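DNA repair and telomere maintenance protein nbs1 (Schizosaccharomyces pombe, PDB 3HUF) binds phosphorylated proteins through its N-terminal FHA and BRCT domains, as the adaptor subunit of the MRN complex in DNA double-strand break repair and telomere maintenance. Local coordinates at residues Cys222-Thr236 against Leu243-Met255. Residues are numbered along the deposited sequence; the frame is centred on the assembly and turned at random.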
# COMPACT_ATOMS: atom_id res chain seq x y z
N CYS A 222 3.74 21.49 2.07
CA CYS A 222 2.30 21.66 1.92
C CYS A 222 1.57 21.58 3.25
O CYS A 222 0.60 22.32 3.49
CB CYS A 222 1.74 20.59 0.98
SG CYS A 222 1.38 21.18 -0.66
N ILE A 223 2.04 20.68 4.11
CA ILE A 223 1.42 20.39 5.40
C ILE A 223 1.51 21.59 6.35
O ILE A 223 2.59 22.14 6.56
CB ILE A 223 2.01 19.09 6.02
CG1 ILE A 223 1.36 17.86 5.36
CG2 ILE A 223 1.81 19.03 7.54
CD1 ILE A 223 2.25 16.64 5.31
N ASN A 224 0.35 21.98 6.87
CA ASN A 224 0.17 23.17 7.73
C ASN A 224 0.51 24.53 7.10
O ASN A 224 0.88 25.47 7.82
CB ASN A 224 0.87 23.01 9.09
CG ASN A 224 -0.06 22.46 10.15
OD1 ASN A 224 -0.50 21.31 10.07
ND2 ASN A 224 -0.37 23.28 11.15
N SER A 225 0.35 24.66 5.79
CA SER A 225 0.61 25.94 5.12
C SER A 225 -0.50 26.98 5.35
O SER A 225 -0.28 28.18 5.17
CB SER A 225 0.91 25.76 3.61
OG SER A 225 -0.07 24.98 2.95
N LEU A 226 -1.68 26.52 5.75
CA LEU A 226 -2.80 27.42 6.00
C LEU A 226 -3.16 27.52 7.48
O LEU A 226 -4.32 27.82 7.82
CB LEU A 226 -4.04 26.97 5.23
CG LEU A 226 -4.00 26.86 3.71
CD1 LEU A 226 -5.37 26.42 3.23
CD2 LEU A 226 -3.62 28.19 3.08
N GLU A 227 -2.18 27.26 8.36
CA GLU A 227 -2.43 27.38 9.80
C GLU A 227 -2.76 28.83 10.14
O GLU A 227 -2.24 29.76 9.52
CB GLU A 227 -1.25 26.85 10.62
CG GLU A 227 0.03 27.69 10.57
CD GLU A 227 1.29 26.86 10.66
OE1 GLU A 227 1.26 25.77 11.29
OE2 GLU A 227 2.32 27.29 10.08
N GLY A 228 -3.68 29.02 11.08
CA GLY A 228 -4.22 30.34 11.38
C GLY A 228 -5.55 30.60 10.68
O GLY A 228 -6.37 31.37 11.17
N PHE A 229 -5.75 29.95 9.53
CA PHE A 229 -7.01 30.07 8.79
C PHE A 229 -8.08 29.11 9.32
O PHE A 229 -7.77 28.17 10.12
CB PHE A 229 -6.81 29.82 7.30
CG PHE A 229 -6.08 30.92 6.59
CD1 PHE A 229 -4.70 30.87 6.44
CD2 PHE A 229 -6.77 31.99 6.05
CE1 PHE A 229 -4.03 31.88 5.78
CE2 PHE A 229 -6.10 33.01 5.39
CZ PHE A 229 -4.73 32.95 5.25
N SER A 230 -9.33 29.36 8.86
CA SER A 230 -10.45 28.50 9.19
C SER A 230 -11.40 28.39 7.99
O SER A 230 -11.42 29.28 7.12
CB SER A 230 -11.20 29.02 10.41
OG SER A 230 -11.78 30.29 10.17
N CYS A 231 -12.17 27.32 7.94
CA CYS A 231 -13.10 27.11 6.84
C CYS A 231 -14.38 26.40 7.27
O CYS A 231 -14.55 26.07 8.45
CB CYS A 231 -12.41 26.37 5.69
SG CYS A 231 -12.10 24.60 5.95
N ALA A 232 -15.27 26.16 6.31
CA ALA A 232 -16.50 25.39 6.52
C ALA A 232 -16.89 24.60 5.28
O ALA A 232 -16.75 25.10 4.16
CB ALA A 232 -17.62 26.33 6.92
N MET A 233 -17.38 23.36 5.45
CA MET A 233 -18.08 22.67 4.35
C MET A 233 -19.27 21.79 4.73
O MET A 233 -19.45 21.41 5.90
CB MET A 233 -17.14 21.96 3.35
CG MET A 233 -16.23 20.90 3.86
SD MET A 233 -16.13 19.47 2.73
CE MET A 233 -14.94 19.99 1.51
N LEU A 234 -20.07 21.47 3.70
CA LEU A 234 -21.33 20.72 3.81
C LEU A 234 -21.10 19.22 3.85
O LEU A 234 -20.56 18.64 2.90
CB LEU A 234 -22.25 21.09 2.62
CG LEU A 234 -23.73 20.66 2.46
CD1 LEU A 234 -23.94 19.12 2.37
CD2 LEU A 234 -24.62 21.27 3.53
N ASN A 235 -21.56 18.58 4.93
CA ASN A 235 -21.36 17.15 5.17
C ASN A 235 -19.98 16.69 4.77
O ASN A 235 -19.83 15.82 3.90
CB ASN A 235 -22.43 16.29 4.48
CG ASN A 235 -22.31 14.79 4.82
OD1 ASN A 235 -21.43 14.36 5.59
ND2 ASN A 235 -23.21 13.99 4.24
N THR A 236 -18.96 17.28 5.38
CA THR A 236 -17.60 16.87 5.09
C THR A 236 -17.44 15.39 5.40
O THR A 236 -17.78 14.92 6.50
CB THR A 236 -16.53 17.73 5.82
OG1 THR A 236 -16.00 17.01 6.95
CG2 THR A 236 -17.12 19.02 6.30
N LEU A 243 -8.00 15.96 4.91
CA LEU A 243 -7.27 16.71 3.90
C LEU A 243 -7.10 18.18 4.34
O LEU A 243 -5.97 18.70 4.34
CB LEU A 243 -7.98 16.59 2.54
CG LEU A 243 -7.60 17.39 1.28
CD1 LEU A 243 -6.16 17.74 1.21
CD2 LEU A 243 -7.98 16.60 0.04
N LEU A 244 -8.19 18.82 4.76
CA LEU A 244 -8.15 20.22 5.22
C LEU A 244 -7.40 20.40 6.54
O LEU A 244 -6.70 21.40 6.72
CB LEU A 244 -9.56 20.82 5.29
CG LEU A 244 -10.36 20.72 3.99
CD1 LEU A 244 -11.81 21.07 4.26
CD2 LEU A 244 -9.77 21.61 2.89
N GLU A 245 -7.56 19.45 7.46
CA GLU A 245 -6.72 19.37 8.65
C GLU A 245 -5.24 19.41 8.30
O GLU A 245 -4.49 20.21 8.86
CB GLU A 245 -6.98 18.07 9.40
CG GLU A 245 -7.70 18.22 10.70
CD GLU A 245 -7.73 16.92 11.49
OE1 GLU A 245 -8.15 16.98 12.67
OE2 GLU A 245 -7.32 15.86 10.95
N LEU A 246 -4.83 18.54 7.37
CA LEU A 246 -3.43 18.47 6.92
C LEU A 246 -2.89 19.79 6.37
O LEU A 246 -1.68 20.01 6.39
CB LEU A 246 -3.23 17.35 5.90
CG LEU A 246 -3.41 15.92 6.45
CD1 LEU A 246 -3.18 14.87 5.37
CD2 LEU A 246 -2.51 15.67 7.67
N LEU A 247 -3.78 20.68 5.92
CA LEU A 247 -3.40 22.02 5.47
C LEU A 247 -3.34 22.99 6.65
O LEU A 247 -2.99 24.15 6.48
CB LEU A 247 -4.37 22.53 4.39
CG LEU A 247 -4.53 21.65 3.15
CD1 LEU A 247 -5.59 22.19 2.19
CD2 LEU A 247 -3.20 21.45 2.42
N GLY A 248 -3.68 22.50 7.85
CA GLY A 248 -3.64 23.32 9.06
C GLY A 248 -4.87 24.18 9.27
O GLY A 248 -4.86 25.10 10.09
N LEU A 249 -5.94 23.89 8.53
CA LEU A 249 -7.18 24.65 8.64
C LEU A 249 -8.02 24.25 9.86
O LEU A 249 -7.89 23.13 10.39
CB LEU A 249 -8.03 24.48 7.38
CG LEU A 249 -7.61 25.17 6.08
CD1 LEU A 249 -8.32 24.53 4.92
CD2 LEU A 249 -7.91 26.68 6.13
N ARG A 250 -8.87 25.17 10.30
CA ARG A 250 -9.88 24.92 11.31
C ARG A 250 -11.20 24.72 10.57
O ARG A 250 -11.60 25.57 9.79
CB ARG A 250 -9.94 26.11 12.27
CG ARG A 250 -11.11 26.18 13.23
CD ARG A 250 -10.78 27.20 14.32
NE ARG A 250 -11.94 27.86 14.90
CZ ARG A 250 -11.86 28.79 15.85
NH1 ARG A 250 -10.68 29.14 16.33
NH2 ARG A 250 -12.96 29.36 16.34
N ILE A 251 -11.87 23.59 10.79
CA ILE A 251 -13.04 23.25 9.99
C ILE A 251 -14.32 23.24 10.82
O ILE A 251 -14.34 22.74 11.94
CB ILE A 251 -12.87 21.88 9.30
CG1 ILE A 251 -11.48 21.75 8.70
CG2 ILE A 251 -13.93 21.67 8.21
CD1 ILE A 251 -10.88 20.38 8.83
N SER A 252 -15.38 23.80 10.25
CA SER A 252 -16.70 23.73 10.85
C SER A 252 -17.67 23.08 9.86
O SER A 252 -17.92 23.62 8.79
CB SER A 252 -17.20 25.12 11.25
OG SER A 252 -16.25 25.76 12.07
N THR A 253 -18.19 21.92 10.23
CA THR A 253 -19.09 21.15 9.38
C THR A 253 -20.53 21.55 9.65
O THR A 253 -20.98 21.54 10.79
CB THR A 253 -18.90 19.63 9.60
OG1 THR A 253 -17.54 19.28 9.33
CG2 THR A 253 -19.82 18.80 8.70
N PHE A 254 -21.24 21.94 8.59
CA PHE A 254 -22.66 22.25 8.69
C PHE A 254 -23.52 21.23 7.94
O PHE A 254 -23.04 20.46 7.11
CB PHE A 254 -22.99 23.70 8.28
CG PHE A 254 -22.48 24.09 6.91
CD1 PHE A 254 -23.25 23.85 5.78
CD2 PHE A 254 -21.24 24.70 6.76
CE1 PHE A 254 -22.78 24.21 4.51
CE2 PHE A 254 -20.76 25.06 5.50
CZ PHE A 254 -21.53 24.81 4.37
N MET A 255 -24.81 21.25 8.25
CA MET A 255 -25.73 20.23 7.78
C MET A 255 -26.51 20.68 6.54
O MET A 255 -26.74 19.87 5.63
CB MET A 255 -26.70 19.86 8.91
CG MET A 255 -26.04 19.24 10.14
SD MET A 255 -27.27 18.62 11.30
CE MET A 255 -27.98 17.29 10.32
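Strands 230-234 and 250-254 run side by side in parallel at 26°, Cys231 paired with Ile251 and Leu234 with Phe254, and backbone bonds alternate between them, from the short Cys231 N to Arg250 O (2.6 Å) to a weak one from Met233 N to Ser252 O. On the face turned to helix 238-246, Cys231 SG sits among leucines, 3.9 Å from both Leu244 CD1 and Leu249 CD1, with Ile251 CG1 and CG2 beside it. Leu249 lies alongside Leu226, the two side chains pointing the same way, and Leu249 CD2 presses on Phe229 CB at 3.5 Å. This is a beta-alpha-beta unit of the second BRCT domain: helix 238-246 connects strands 230-234 and 250-254, neighbours in a four-stranded parallel sheet of order 2-1-3-4, in which 250-254 is an outermost strand and 230-234 bonds on its other side to strand 270-273. A Schellman motif at Gly248 follows the helix, and carbonyls around its C-terminal end are bonded by the turns before strand 230-234: Asn224 N binds Leu246 O at 2.9 Å, and Leu226 N meets Leu247 O. On the opposite face of the sheet, a chi1 of 54° folds the Phe254 ring back over the neighbouring strand, so that one ring face lies against Met233 C and Leu234 N. Ala232 CB meets the ring edge in plane, 3.7 Å from Phe254 CE2, while Leu234 CD2 packs 3.6 Å from Phe254 CE1. An alanine in place of Phe254 would remove the ring that Ala232 CB and Leu234 CD2 pack on and is likely to leave the Met233-Leu234 peptide less covered. Past the strand end, Asn235 N closes a nearly straight bond of 174° to Phe254 O.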